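Proteasome assembly chaperone family protein (Pyrococcus furiosus, PDB 5Y9N) belongs to the proteasome assembly chaperone (PAC2) family, forms a five-chain assembly and probably acts as a chaperone. Local coordinates at residues 9-14 with 51-56; 42-47 with 202-207; 55-60 with 85-90; 187-192 with 214-219. One frame throughout, in Å; residues are numbered along the deposited sequence.

Contact 1: residues 9-14 with 51-56; sequences PVNLVL and YVDSLF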
loop_
_atom_site.group_PDB
_atom_site.type_symbol
_atom_site.label_atom_id
_atom_site.label_comp_id
_atom_site.label_asym_id
_atom_site.label_seq_id
_atom_site.Cartn_x
_atom_site.Cartn_y
_atom_site.Cartn_z
ATOM N N PRO A 9 -14.555 -15.705 1.922
ATOM C CA PRO A 9 -13.504 -15.394 0.939
ATOM C C PRO A 9 -12.974 -16.562 0.132
ATOM O O PRO A 9 -12.491 -16.357 -0.973
ATOM C CB PRO A 9 -12.384 -14.809 1.814
ATOM C CG PRO A 9 -12.605 -15.418 3.168
ATOM C CD PRO A 9 -14.080 -15.548 3.301
ATOM N N VAL A 10 -13.013 -17.768 0.690
ATOM C CA VAL A 10 -12.453 -18.956 0.049
ATOM C C VAL A 10 -13.446 -20.111 0.128
ATOM O O VAL A 10 -13.902 -20.483 1.214
ATOM C CB VAL A 10 -11.150 -19.373 0.734
ATOM C CG1 VAL A 10 -10.615 -20.673 0.129
ATOM C CG2 VAL A 10 -10.124 -18.259 0.627
ATOM N N ASN A 11 -13.736 -20.688 -1.042
ATOM C CA ASN A 11 -14.589 -21.861 -1.165
ATOM C C ASN A 11 -13.771 -23.000 -1.691
ATOM O O ASN A 11 -13.151 -22.908 -2.742
ATOM C CB ASN A 11 -15.741 -21.617 -2.114
ATOM C CG ASN A 11 -16.641 -20.508 -1.643
ATOM O OD1 ASN A 11 -17.255 -20.599 -0.578
ATOM N ND2 ASN A 11 -16.719 -19.441 -2.428
ATOM N N LEU A 12 -13.794 -24.087 -0.934
ATOM C CA LEU A 12 -13.163 -25.316 -1.326
ATOM C C LEU A 12 -14.231 -26.084 -2.088
ATOM O O LEU A 12 -15.292 -26.369 -1.551
ATOM C CB LEU A 12 -12.749 -26.042 -0.055
ATOM C CG LEU A 12 -11.541 -26.931 -0.083
ATOM C CD1 LEU A 12 -10.342 -26.120 -0.564
ATOM C CD2 LEU A 12 -11.302 -27.447 1.330
ATOM N N VAL A 13 -13.983 -26.362 -3.352
ATOM C CA VAL A 13 -14.848 -27.194 -4.174
ATOM C C VAL A 13 -14.153 -28.535 -4.277
ATOM O O VAL A 13 -13.285 -28.742 -5.110
ATOM C CB VAL A 13 -15.057 -26.590 -5.575
ATOM C CG1 VAL A 13 -15.806 -27.553 -6.478
ATOM C CG2 VAL A 13 -15.779 -25.246 -5.456
ATOM N N LEU A 14 -14.553 -29.449 -3.413
ATOM C CA LEU A 14 -13.841 -30.698 -3.223
ATOM C C LEU A 14 -14.811 -31.755 -2.636
ATOM O O LEU A 14 -15.295 -31.599 -1.512
ATOM C CB LEU A 14 -12.672 -30.435 -2.277
ATOM C CG LEU A 14 -11.787 -31.607 -1.894
ATOM C CD1 LEU A 14 -11.022 -32.113 -3.124
ATOM C CD2 LEU A 14 -10.851 -31.200 -0.761
ATOM N N TYR A 51 -10.926 -27.909 -6.566
ATOM C CA TYR A 51 -10.130 -26.704 -6.609
ATOM C C TYR A 51 -10.511 -25.697 -5.546
ATOM O O TYR A 51 -11.539 -25.823 -4.903
ATOM C CB TYR A 51 -10.227 -26.070 -8.009
ATOM C CG TYR A 51 -11.603 -25.597 -8.391
ATOM C CD1 TYR A 51 -12.567 -26.489 -8.843
ATOM C CD2 TYR A 51 -11.938 -24.259 -8.324
ATOM C CE1 TYR A 51 -13.837 -26.063 -9.189
ATOM C CE2 TYR A 51 -13.210 -23.812 -8.679
ATOM C CZ TYR A 51 -14.155 -24.719 -9.110
ATOM O OH TYR A 51 -15.412 -24.269 -9.463
ATOM N N VAL A 52 -9.644 -24.716 -5.349
ATOM C CA VAL A 52 -9.899 -23.583 -4.465
ATOM C C VAL A 52 -10.403 -22.450 -5.339
ATOM O O VAL A 52 -9.858 -22.197 -6.394
ATOM C CB VAL A 52 -8.640 -23.117 -3.722
ATOM C CG1 VAL A 52 -8.948 -21.971 -2.788
ATOM C CG2 VAL A 52 -8.038 -24.271 -2.932
ATOM N N ASP A 53 -11.439 -21.782 -4.858
ATOM C CA ASP A 53 -12.120 -20.749 -5.571
ATOM C C ASP A 53 -12.174 -19.538 -4.675
ATOM O O ASP A 53 -12.626 -19.649 -3.538
ATOM C CB ASP A 53 -13.533 -21.195 -5.903
ATOM C CG ASP A 53 -14.277 -20.170 -6.730
ATOM O OD1 ASP A 53 -13.703 -19.639 -7.723
ATOM O OD2 ASP A 53 -15.440 -19.901 -6.381
ATOM N N SER A 54 -11.685 -18.403 -5.176
ATOM C CA SER A 54 -11.649 -17.180 -4.395
ATOM C C SER A 54 -11.431 -15.996 -5.288
ATOM O O SER A 54 -10.606 -16.049 -6.183
ATOM C CB SER A 54 -10.532 -17.215 -3.353
ATOM O OG SER A 54 -10.438 -15.968 -2.664
ATOM N N LEU A 55 -12.132 -14.911 -5.000
ATOM C CA LEU A 55 -11.941 -13.642 -5.693
ATOM C C LEU A 55 -10.520 -13.122 -5.555
ATOM O O LEU A 55 -10.078 -12.347 -6.398
ATOM C CB LEU A 55 -12.887 -12.562 -5.168
ATOM C CG LEU A 55 -14.381 -12.781 -5.380
ATOM C CD1 LEU A 55 -15.161 -11.762 -4.574
ATOM C CD2 LEU A 55 -14.701 -12.787 -6.853
ATOM N N PHE A 56 -9.811 -13.547 -4.509
ATOM C CA PHE A 56 -8.454 -13.077 -4.214
ATOM C C PHE A 56 -7.367 -13.911 -4.842
ATOM O O PHE A 56 -6.192 -13.580 -4.723
ATOM C CB PHE A 56 -8.281 -12.963 -2.692
ATOM C CG PHE A 56 -9.353 -12.124 -2.066
ATOM C CD1 PHE A 56 -9.369 -10.754 -2.279
ATOM C CD2 PHE A 56 -10.416 -12.705 -1.373
ATOM C CE1 PHE A 56 -10.397 -9.979 -1.775
ATOM C CE2 PHE A 56 -11.453 -11.938 -0.889
ATOM C CZ PHE A 56 -11.445 -10.572 -1.089
#
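One hydroxyl joins two chain segments here: Ser54 OG donates to Pro9 O at 2.7 Å and also accepts from Phe56 N, forming an ST turn just beyond the Asn11-Asp53 pair. The pairing is antiparallel, with strand 11-13 as the edge of the chain's large mixed sheet beside strand 47-53. Asn11 with Asp53 and Val13 with Tyr51 are the hydrogen-bonded pairs, each closed by two backbone bonds; Leu12 with Val52 is the non-hydrogen-bonded pair between them. Because OG lies anti to the backbone N of Ser54 (chi1 175°), it can reach the Pro9 carbonyl, approaching 26° off its plane. Replacing Ser54 by an alanine removes the hydroxyl, which is likely to cost Pro9 O its donor and Phe56 N its acceptor and let the turn shift. On the face of Leu12 and Val52, Val52 meets Val10 CG1 through its CG1 (3.6 Å) and Leu12 CD1 through its CG2 (3.8 Å), while helix 91-107 packs on Val10. On the other face the Tyr51 ring meets Trp165 of a second subunit edge-to-face. Val13 CB sits over the Tyr51 ring in a CH-pi contact, 4.1 Å from the centroid, and Val13 CG1 touches Tyr51 CE1 at 3.7 Å.

Contact 2: residues 42-47 with 202-207; sequences KELDMD and LGLNVS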
loop_
_atom_site.group_PDB
_atom_site.type_symbol
_atom_site.label_atom_id
_atom_site.label_comp_id
_atom_site.label_asym_id
_atom_site.label_seq_id
_atom_site.Cartn_x
_atom_site.Cartn_y
_atom_site.Cartn_z
ATOM N N LYS A 42 0.801 -37.502 -10.960
ATOM C CA LYS A 42 0.947 -38.006 -12.324
ATOM C C LYS A 42 1.126 -39.530 -12.322
ATOM O O LYS A 42 0.369 -40.247 -12.966
ATOM C CB LYS A 42 2.151 -37.329 -13.007
ATOM C CG LYS A 42 1.924 -36.903 -14.446
ATOM C CD LYS A 42 2.837 -35.731 -14.797
ATOM C CE LYS A 42 2.303 -34.405 -14.254
ATOM N NZ LYS A 42 3.418 -33.439 -14.109
ATOM N N GLU A 43 2.104 -40.003 -11.558
ATOM C CA GLU A 43 2.448 -41.419 -11.507
ATOM C C GLU A 43 1.333 -42.318 -10.964
ATOM O O GLU A 43 1.261 -43.479 -11.339
ATOM C CB GLU A 43 3.728 -41.640 -10.678
ATOM C CG GLU A 43 5.006 -41.035 -11.259
ATOM C CD GLU A 43 5.403 -41.607 -12.612
ATOM O OE1 GLU A 43 6.264 -42.520 -12.680
ATOM O OE2 GLU A 43 4.858 -41.127 -13.615
ATOM N N LEU A 44 0.472 -41.796 -10.096
ATOM C CA LEU A 44 -0.704 -42.525 -9.629
ATOM C C LEU A 44 -1.960 -42.243 -10.466
ATOM O O LEU A 44 -3.081 -42.519 -10.006
ATOM C CB LEU A 44 -0.955 -42.213 -8.146
ATOM C CG LEU A 44 0.227 -42.507 -7.203
ATOM C CD1 LEU A 44 -0.071 -42.063 -5.778
ATOM C CD2 LEU A 44 0.573 -43.969 -7.207
ATOM N N ASP A 45 -1.794 -41.731 -11.692
ATOM C CA ASP A 45 -2.910 -41.450 -12.621
ATOM C C ASP A 45 -4.131 -40.867 -11.907
ATOM O O ASP A 45 -5.243 -41.379 -12.041
ATOM C CB ASP A 45 -3.293 -42.709 -13.454
ATOM C CG ASP A 45 -4.260 -42.396 -14.627
ATOM O OD1 ASP A 45 -3.914 -41.587 -15.510
ATOM O OD2 ASP A 45 -5.367 -42.976 -14.661
ATOM N N MET A 46 -3.900 -39.795 -11.139
ATOM C CA MET A 46 -4.970 -39.155 -10.365
ATOM C C MET A 46 -5.837 -38.318 -11.279
ATOM O O MET A 46 -5.393 -37.894 -12.322
ATOM C CB MET A 46 -4.409 -38.263 -9.262
ATOM C CG MET A 46 -3.567 -38.980 -8.236
ATOM S SD MET A 46 -3.643 -38.123 -6.648
ATOM C CE MET A 46 -2.578 -39.188 -5.683
ATOM N N ASP A 47 -7.062 -38.076 -10.859
ATOM C CA ASP A 47 -7.984 -37.230 -11.592
ATOM C C ASP A 47 -8.039 -35.887 -10.896
ATOM O O ASP A 47 -7.788 -35.787 -9.698
ATOM C CB ASP A 47 -9.390 -37.854 -11.583
ATOM C CG ASP A 47 -9.409 -39.250 -12.148
ATOM O OD1 ASP A 47 -9.292 -39.374 -13.372
ATOM O OD2 ASP A 47 -9.532 -40.206 -11.364
ATOM N N LEU A 202 3.656 -44.659 3.034
ATOM C CA LEU A 202 2.321 -45.031 2.552
ATOM C C LEU A 202 2.302 -46.316 1.728
ATOM O O LEU A 202 1.250 -46.695 1.221
ATOM C CB LEU A 202 1.762 -43.896 1.682
ATOM C CG LEU A 202 1.729 -42.479 2.251
ATOM C CD1 LEU A 202 1.092 -41.553 1.204
ATOM C CD2 LEU A 202 0.944 -42.413 3.568
ATOM N N GLY A 203 3.455 -46.965 1.582
ATOM C CA GLY A 203 3.602 -48.184 0.792
ATOM C C GLY A 203 3.151 -48.028 -0.630
ATOM O O GLY A 203 2.295 -48.778 -1.067
ATOM N N LEU A 204 3.722 -47.079 -1.364
ATOM C CA LEU A 204 3.219 -46.764 -2.722
ATOM C C LEU A 204 4.048 -47.337 -3.872
ATOM O O LEU A 204 3.521 -47.460 -5.000
ATOM C CB LEU A 204 3.083 -45.261 -2.910
ATOM C CG LEU A 204 1.971 -44.583 -2.124
ATOM C CD1 LEU A 204 2.123 -43.064 -2.220
ATOM C CD2 LEU A 204 0.588 -45.039 -2.580
ATOM N N ASN A 205 5.318 -47.662 -3.624
ATOM C CA ASN A 205 6.189 -48.171 -4.689
ATOM C C ASN A 205 6.125 -47.406 -6.027
ATOM O O ASN A 205 5.889 -47.997 -7.083
ATOM C CB ASN A 205 5.918 -49.664 -4.918
ATOM C CG ASN A 205 6.887 -50.529 -4.161
ATOM O OD1 ASN A 205 6.473 -51.379 -3.376
ATOM N ND2 ASN A 205 8.200 -50.287 -4.372
ATOM N N VAL A 206 6.317 -46.091 -5.955
ATOM C CA VAL A 206 6.450 -45.255 -7.134
ATOM C C VAL A 206 7.941 -45.054 -7.398
ATOM O O VAL A 206 8.701 -44.655 -6.510
ATOM C CB VAL A 206 5.727 -43.900 -6.971
ATOM C CG1 VAL A 206 6.068 -42.954 -8.134
ATOM C CG2 VAL A 206 4.214 -44.110 -6.873
ATOM N N SER A 207 8.362 -45.373 -8.614
ATOM C CA SER A 207 9.736 -45.183 -9.007
ATOM C C SER A 207 10.008 -43.691 -9.163
ATOM O O SER A 207 9.275 -42.975 -9.867
ATOM C CB SER A 207 10.031 -45.875 -10.339
ATOM O OG SER A 207 11.431 -45.844 -10.590
#
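Leu44 lays one methyl, CD2, against CG2 of Val206 at 3.7 Å, and its other methyl, CD1, approaches CD1 of Leu204 more loosely at 4.3 Å. The forked end of this leucine thus spans two residues of the 202-207 loop. Its CG stands anti to the carbonyl carbon (chi1 -56°), which sends both methyls across to the loop. Val206 is shared in its turn. Its CG2 takes Leu44, while CG1 rests on the aliphatic part of Glu43, 3.7 Å from Glu43 CB and 3.8 Å from Glu43 CG. The valine and the glutamate meet at a slant, and the glutamate chain bends at chi2 (-62°) beyond the two methylenes that touch the valine. No hydrogen bond passes between the segments, so what joins them is apolar contact near the surface, with a charged residue touching the valine through its methylene carbons.

The backbone places the leucine at the end of the helix. Helix 32-43 ends in a Schellman motif with Asp45 at C-prime, its phi positive, and Asp45 N bonds to Lys42 O. Leu44 therefore sits right where the helix stops and the chain turns off toward the next strand. Gly203, also with positive phi, is the first residue beyond helix 188-202 to leave helical geometry.

The contact brings the C-terminal end of helix 32-43 beside the loop that connects helix 188-202 to helix 209-244; Leu204 also touches Ile80 on strand 80-85, and Val206 leans on Asn199 of helix 188-202.

Contact 3: residues 55-60 with 85-90; sequences LFIPPM and ADIFLP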
loop_
_atom_site.group_PDB
_atom_site.type_symbol
_atom_site.label_atom_id
_atom_site.label_comp_id
_atom_site.label_asym_id
_atom_site.label_seq_id
_atom_site.Cartn_x
_atom_site.Cartn_y
_atom_site.Cartn_z
ATOM N N LEU A 55 -12.132 -14.911 -5.000
ATOM C CA LEU A 55 -11.941 -13.642 -5.693
ATOM C C LEU A 55 -10.520 -13.122 -5.555
ATOM O O LEU A 55 -10.078 -12.347 -6.398
ATOM C CB LEU A 55 -12.887 -12.562 -5.168
ATOM C CG LEU A 55 -14.381 -12.781 -5.380
ATOM C CD1 LEU A 55 -15.161 -11.762 -4.574
ATOM C CD2 LEU A 55 -14.701 -12.787 -6.853
ATOM N N PHE A 56 -9.811 -13.547 -4.509
ATOM C CA PHE A 56 -8.454 -13.077 -4.214
ATOM C C PHE A 56 -7.367 -13.911 -4.842
ATOM O O PHE A 56 -6.192 -13.580 -4.723
ATOM C CB PHE A 56 -8.281 -12.963 -2.692
ATOM C CG PHE A 56 -9.353 -12.124 -2.066
ATOM C CD1 PHE A 56 -9.369 -10.754 -2.279
ATOM C CD2 PHE A 56 -10.416 -12.705 -1.373
ATOM C CE1 PHE A 56 -10.397 -9.979 -1.775
ATOM C CE2 PHE A 56 -11.453 -11.938 -0.889
ATOM C CZ PHE A 56 -11.445 -10.572 -1.089
ATOM N N ILE A 57 -7.745 -14.983 -5.522
ATOM C CA ILE A 57 -6.827 -15.713 -6.397
ATOM C C ILE A 57 -6.826 -14.982 -7.723
ATOM O O ILE A 57 -7.885 -14.783 -8.319
ATOM C CB ILE A 57 -7.239 -17.193 -6.595
ATOM C CG1 ILE A 57 -7.014 -17.960 -5.294
ATOM C CG2 ILE A 57 -6.413 -17.844 -7.692
ATOM C CD1 ILE A 57 -7.649 -19.313 -5.243
ATOM N N PRO A 58 -5.634 -14.588 -8.199
ATOM C CA PRO A 58 -5.635 -13.783 -9.405
ATOM C C PRO A 58 -6.145 -14.555 -10.591
ATOM O O PRO A 58 -5.919 -15.743 -10.679
ATOM C CB PRO A 58 -4.169 -13.354 -9.579
ATOM C CG PRO A 58 -3.375 -14.168 -8.627
ATOM C CD PRO A 58 -4.298 -14.693 -7.587
ATOM N N PRO A 59 -6.844 -13.865 -11.507
ATOM C CA PRO A 59 -7.502 -14.502 -12.638
ATOM C C PRO A 59 -6.511 -15.185 -13.552
ATOM O O PRO A 59 -5.594 -14.519 -14.054
ATOM C CB PRO A 59 -8.149 -13.346 -13.370
ATOM C CG PRO A 59 -7.358 -12.154 -13.012
ATOM C CD PRO A 59 -6.863 -12.395 -11.611
ATOM N N MET A 60 -6.665 -16.497 -13.734
ATOM C CA MET A 60 -5.920 -17.231 -14.731
ATOM C C MET A 60 -6.492 -18.618 -14.924
ATOM O O MET A 60 -7.222 -19.117 -14.077
ATOM C CB MET A 60 -4.435 -17.390 -14.324
ATOM C CG MET A 60 -4.202 -18.266 -13.121
ATOM S SD MET A 60 -2.660 -17.897 -12.313
ATOM C CE MET A 60 -1.490 -18.690 -13.380
ATOM N N ALA A 85 -0.603 -26.041 -6.026
ATOM C CA ALA A 85 -0.769 -24.634 -6.394
ATOM C C ALA A 85 0.342 -24.221 -7.369
ATOM O O ALA A 85 1.475 -24.682 -7.256
ATOM C CB ALA A 85 -0.732 -23.774 -5.140
ATOM N N ASP A 86 0.013 -23.358 -8.323
ATOM C CA ASP A 86 1.041 -22.811 -9.237
ATOM C C ASP A 86 1.405 -21.343 -9.006
ATOM O O ASP A 86 2.098 -20.757 -9.806
ATOM C CB ASP A 86 0.632 -23.064 -10.683
ATOM C CG ASP A 86 0.937 -24.473 -11.139
ATOM O OD1 ASP A 86 1.369 -25.294 -10.334
ATOM O OD2 ASP A 86 0.758 -24.742 -12.333
ATOM N N ILE A 87 0.991 -20.773 -7.886
ATOM C CA ILE A 87 1.257 -19.398 -7.564
ATOM C C ILE A 87 1.570 -19.292 -6.089
ATOM O O ILE A 87 1.101 -20.090 -5.284
ATOM C CB ILE A 87 0.076 -18.484 -7.915
ATOM C CG1 ILE A 87 -1.175 -18.855 -7.175
ATOM C CG2 ILE A 87 -0.238 -18.593 -9.401
ATOM C CD1 ILE A 87 -2.381 -18.021 -7.576
ATOM N N PHE A 88 2.383 -18.304 -5.733
ATOM C CA PHE A 88 2.556 -17.944 -4.347
ATOM C C PHE A 88 1.349 -17.132 -4.016
ATOM O O PHE A 88 0.702 -16.621 -4.896
ATOM C CB PHE A 88 3.858 -17.189 -4.144
ATOM C CG PHE A 88 5.066 -18.040 -4.404
ATOM C CD1 PHE A 88 5.638 -18.785 -3.379
ATOM C CD2 PHE A 88 5.619 -18.123 -5.695
ATOM C CE1 PHE A 88 6.763 -19.561 -3.620
ATOM C CE2 PHE A 88 6.732 -18.911 -5.944
ATOM C CZ PHE A 88 7.323 -19.611 -4.907
ATOM N N LEU A 89 1.013 -17.083 -2.738
ATOM C CA LEU A 89 -0.188 -16.383 -2.297
ATOM C C LEU A 89 0.137 -15.545 -1.091
ATOM O O LEU A 89 1.016 -15.902 -0.304
ATOM C CB LEU A 89 -1.230 -17.392 -1.907
ATOM C CG LEU A 89 -1.818 -18.190 -3.071
ATOM C CD1 LEU A 89 -2.098 -19.622 -2.629
ATOM C CD2 LEU A 89 -3.040 -17.502 -3.632
ATOM N N PRO A 90 -0.580 -14.438 -0.918
ATOM C CA PRO A 90 -0.306 -13.609 0.274
ATOM C C PRO A 90 -0.681 -14.308 1.587
ATOM O O PRO A 90 -1.590 -15.137 1.597
ATOM C CB PRO A 90 -1.144 -12.338 0.043
ATOM C CG PRO A 90 -2.101 -12.659 -1.076
ATOM C CD PRO A 90 -1.648 -13.904 -1.778
#
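Ile87 is met on two of its branches by three residues of the 55-60 loop. Its CD1 lies 3.8 Å from Pro58 CD, the proline and isoleucine pointing at each other, and 4.0 Å from Ile57 CG2. Its other branch, CG2, meets the sulfur of Met60 at 3.9 Å, and Met60 CE follows close by as the two side chains run past one another head to tail. A fourth touch is looser: Ile57 CG1 approaches Leu89 CD2 at 4.3 Å. Every one of these contacts is apolar, and no hydrogen bond crosses between the loops.

Torsions set up the two-sided use of Ile87. CG1 takes the crowded position between the backbone N and the carbonyl carbon (chi1 60°), and from there the extended chain carries CD1 to the proline and to Ile57, the Ile87 side chain lying roughly perpendicular to that of Ile57. Met60 has its CG in the same kind of place, and a bend at chi3 (-77°) brings its methyl to the isoleucine as well as its sulfur.

In the next shell, Leu72 touches Ile57, Ile87 and Leu89, giving both loops a common neighbour. A second subunit also contacts the 55-60 loop: its Asn95 ND2 donates to Ile57 O, and one of its strands pairs antiparallel with Met60. The contact thus joins the link between strands 47-53 and 60-64 to the one that leads from strand 80-85 into helix 91-107, for which Pro90 is the N-cap residue.

Contact 4: residues 187-192 with 214-219; sequences DPRAAA and EAEMIE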
loop_
_atom_site.group_PDB
_atom_site.type_symbol
_atom_site.label_atom_id
_atom_site.label_comp_id
_atom_site.label_asym_id
_atom_site.label_seq_id
_atom_site.Cartn_x
_atom_site.Cartn_y
_atom_site.Cartn_z
ATOM N N ASP A 187 14.601 -28.326 -8.081
ATOM C CA ASP A 187 15.433 -29.465 -7.707
ATOM C C ASP A 187 14.680 -30.797 -7.721
ATOM O O ASP A 187 14.233 -31.265 -6.680
ATOM C CB ASP A 187 16.026 -29.197 -6.315
ATOM C CG ASP A 187 17.133 -30.156 -5.975
ATOM O OD1 ASP A 187 17.366 -31.128 -6.766
ATOM O OD2 ASP A 187 17.759 -29.935 -4.907
ATOM N N PRO A 188 14.551 -31.424 -8.891
ATOM C CA PRO A 188 13.861 -32.719 -8.940
ATOM C C PRO A 188 14.535 -33.819 -8.116
ATOM O O PRO A 188 13.857 -34.763 -7.714
ATOM C CB PRO A 188 13.904 -33.107 -10.424
ATOM C CG PRO A 188 14.066 -31.820 -11.147
ATOM C CD PRO A 188 14.833 -30.894 -10.234
ATOM N N ARG A 189 15.845 -33.713 -7.876
ATOM C CA ARG A 189 16.525 -34.711 -7.072
ATOM C C ARG A 189 16.004 -34.708 -5.641
ATOM O O ARG A 189 15.665 -35.767 -5.101
ATOM C CB ARG A 189 18.036 -34.507 -7.085
ATOM C CG ARG A 189 18.670 -34.849 -8.424
ATOM C CD ARG A 189 20.191 -34.825 -8.362
ATOM N NE ARG A 189 20.760 -34.481 -9.668
ATOM C CZ ARG A 189 20.811 -35.299 -10.721
ATOM N NH1 ARG A 189 20.319 -36.550 -10.667
ATOM N NH2 ARG A 189 21.353 -34.861 -11.852
ATOM N N ALA A 190 15.921 -33.526 -5.036
ATOM C CA ALA A 190 15.404 -33.413 -3.665
ATOM C C ALA A 190 13.939 -33.855 -3.575
ATOM O O ALA A 190 13.526 -34.443 -2.571
ATOM C CB ALA A 190 15.550 -31.988 -3.143
ATOM N N ALA A 191 13.171 -33.587 -4.631
ATOM C CA ALA A 191 11.795 -34.034 -4.704
ATOM C C ALA A 191 11.752 -35.549 -4.669
ATOM O O ALA A 191 10.921 -36.134 -3.966
ATOM C CB ALA A 191 11.119 -33.511 -5.964
ATOM N N ALA A 192 12.664 -36.175 -5.416
ATOM C CA ALA A 192 12.776 -37.635 -5.429
ATOM C C ALA A 192 13.035 -38.191 -4.027
ATOM O O ALA A 192 12.344 -39.101 -3.576
ATOM C CB ALA A 192 13.864 -38.077 -6.383
ATOM N N GLU A 214 14.903 -36.766 -15.503
ATOM C CA GLU A 214 14.549 -35.384 -15.817
ATOM C C GLU A 214 15.662 -34.422 -15.392
ATOM O O GLU A 214 16.029 -33.528 -16.148
ATOM C CB GLU A 214 13.239 -35.018 -15.120
ATOM C CG GLU A 214 12.530 -33.781 -15.628
ATOM C CD GLU A 214 11.335 -33.430 -14.732
ATOM O OE1 GLU A 214 11.580 -33.036 -13.568
ATOM O OE2 GLU A 214 10.149 -33.545 -15.167
ATOM N N ALA A 215 16.203 -34.622 -14.199
ATOM C CA ALA A 215 17.283 -33.790 -13.691
ATOM C C ALA A 215 18.548 -33.902 -14.528
ATOM O O ALA A 215 19.219 -32.894 -14.759
ATOM C CB ALA A 215 17.596 -34.145 -12.242
ATOM N N GLU A 216 18.880 -35.118 -14.956
ATOM C CA GLU A 216 20.065 -35.340 -15.779
ATOM C C GLU A 216 19.889 -34.665 -17.113
ATOM O O GLU A 216 20.774 -33.931 -17.542
ATOM C CB GLU A 216 20.372 -36.830 -15.970
ATOM C CG GLU A 216 21.249 -37.401 -14.871
ATOM C CD GLU A 216 21.081 -38.900 -14.682
ATOM O OE1 GLU A 216 20.696 -39.606 -15.648
ATOM O OE2 GLU A 216 21.359 -39.376 -13.553
ATOM N N MET A 217 18.746 -34.891 -17.757
ATOM C CA MET A 217 18.465 -34.284 -19.070
ATOM C C MET A 217 18.514 -32.745 -19.076
ATOM O O MET A 217 18.959 -32.156 -20.057
ATOM C CB MET A 217 17.141 -34.774 -19.639
ATOM C CG MET A 217 17.230 -36.212 -20.142
ATOM S SD MET A 217 15.602 -36.922 -20.221
ATOM C CE MET A 217 14.862 -36.025 -21.590
ATOM N N ILE A 218 18.057 -32.121 -17.996
ATOM C CA ILE A 218 18.121 -30.670 -17.839
ATOM C C ILE A 218 19.575 -30.210 -17.760
ATOM O O ILE A 218 19.971 -29.282 -18.462
ATOM C CB ILE A 218 17.369 -30.204 -16.571
ATOM C CG1 ILE A 218 15.863 -30.386 -16.752
ATOM C CG2 ILE A 218 17.677 -28.739 -16.211
ATOM C CD1 ILE A 218 15.113 -30.449 -15.432
ATOM N N GLU A 219 20.344 -30.859 -16.891
ATOM C CA GLU A 219 21.755 -30.557 -16.708
ATOM C C GLU A 219 22.593 -30.822 -17.969
ATOM O O GLU A 219 23.441 -30.003 -18.315
ATOM C CB GLU A 219 22.301 -31.326 -15.513
ATOM C CG GLU A 219 21.741 -30.786 -14.192
ATOM C CD GLU A 219 21.849 -31.749 -13.020
ATOM O OE1 GLU A 219 22.374 -32.857 -13.191
ATOM O OE2 GLU A 219 21.399 -31.402 -11.915
#
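Arg189 reaches over Ala215 to grip Glu219, so that its guanidinium is used both on a face and at an edge. Ala215 CB sits over the centre of one face, 3.7 Å from Arg189 CZ. At the edge, Arg189 NH2 forms a salt bridge to Glu219 OE1 at 2.6 Å; the oxygen lies almost in the guanidinium plane and receives the bond on its syn side, 31° out of the carboxylate plane. The N-H...O angle is only 136°. With CG anti to the carbonyl carbon (chi1 -71°) and the chain extended from CG to NE, the arginine spans the gap between the helices, met from the opposite direction by an extended Glu219. A leucine in place of Arg189 would probably leave Glu219 without this cationic mate and Ala215 without its flat cover. Glu216 CG adds a neighbour at the same edge, 3.9 Å from Arg189 NH2.

Beside the arginine, Pro188 CB packs on Ala215 CB at 4.2 Å, and the extended Glu214 brings OE1 to within 3.7 Å of Pro188 CG. Asp187, the N-cap residue, receives weak bonds from Arg189 N and Ala190 N on OD1, which helps to place the first turn.

Helix 209-244, here in its predicted coiled-coil part (212-242), packs antiparallel against the start of helix 188-202; the axes of segments 188-192 and 214-219 approach to 10.4 Å, while Ala190 and Ala191 pack on helix 32-43.

In the fold
None of the four contacts is wholly buried: contacts 1 and 4 are partly so, contacts 2 and 3 lie at the surface. Polar chemistry follows that division. Contact 1 relies on backbone bonds at a sheet edge and contact 4 on a salt bridge between helices, whereas contact 2 joins a helix end to a loop and contact 3 two loops, both through apolar contacts without hydrogen bonds. Contacts 1 and 3 share Leu55 and Phe56, touch through Val52 and Ile57, and both face the second subunit. Contacts 2 and 4, centres 18 Å apart, bracket helix 188-202, one past its end and the other at its start, and no other chain of the assembly touches their segments.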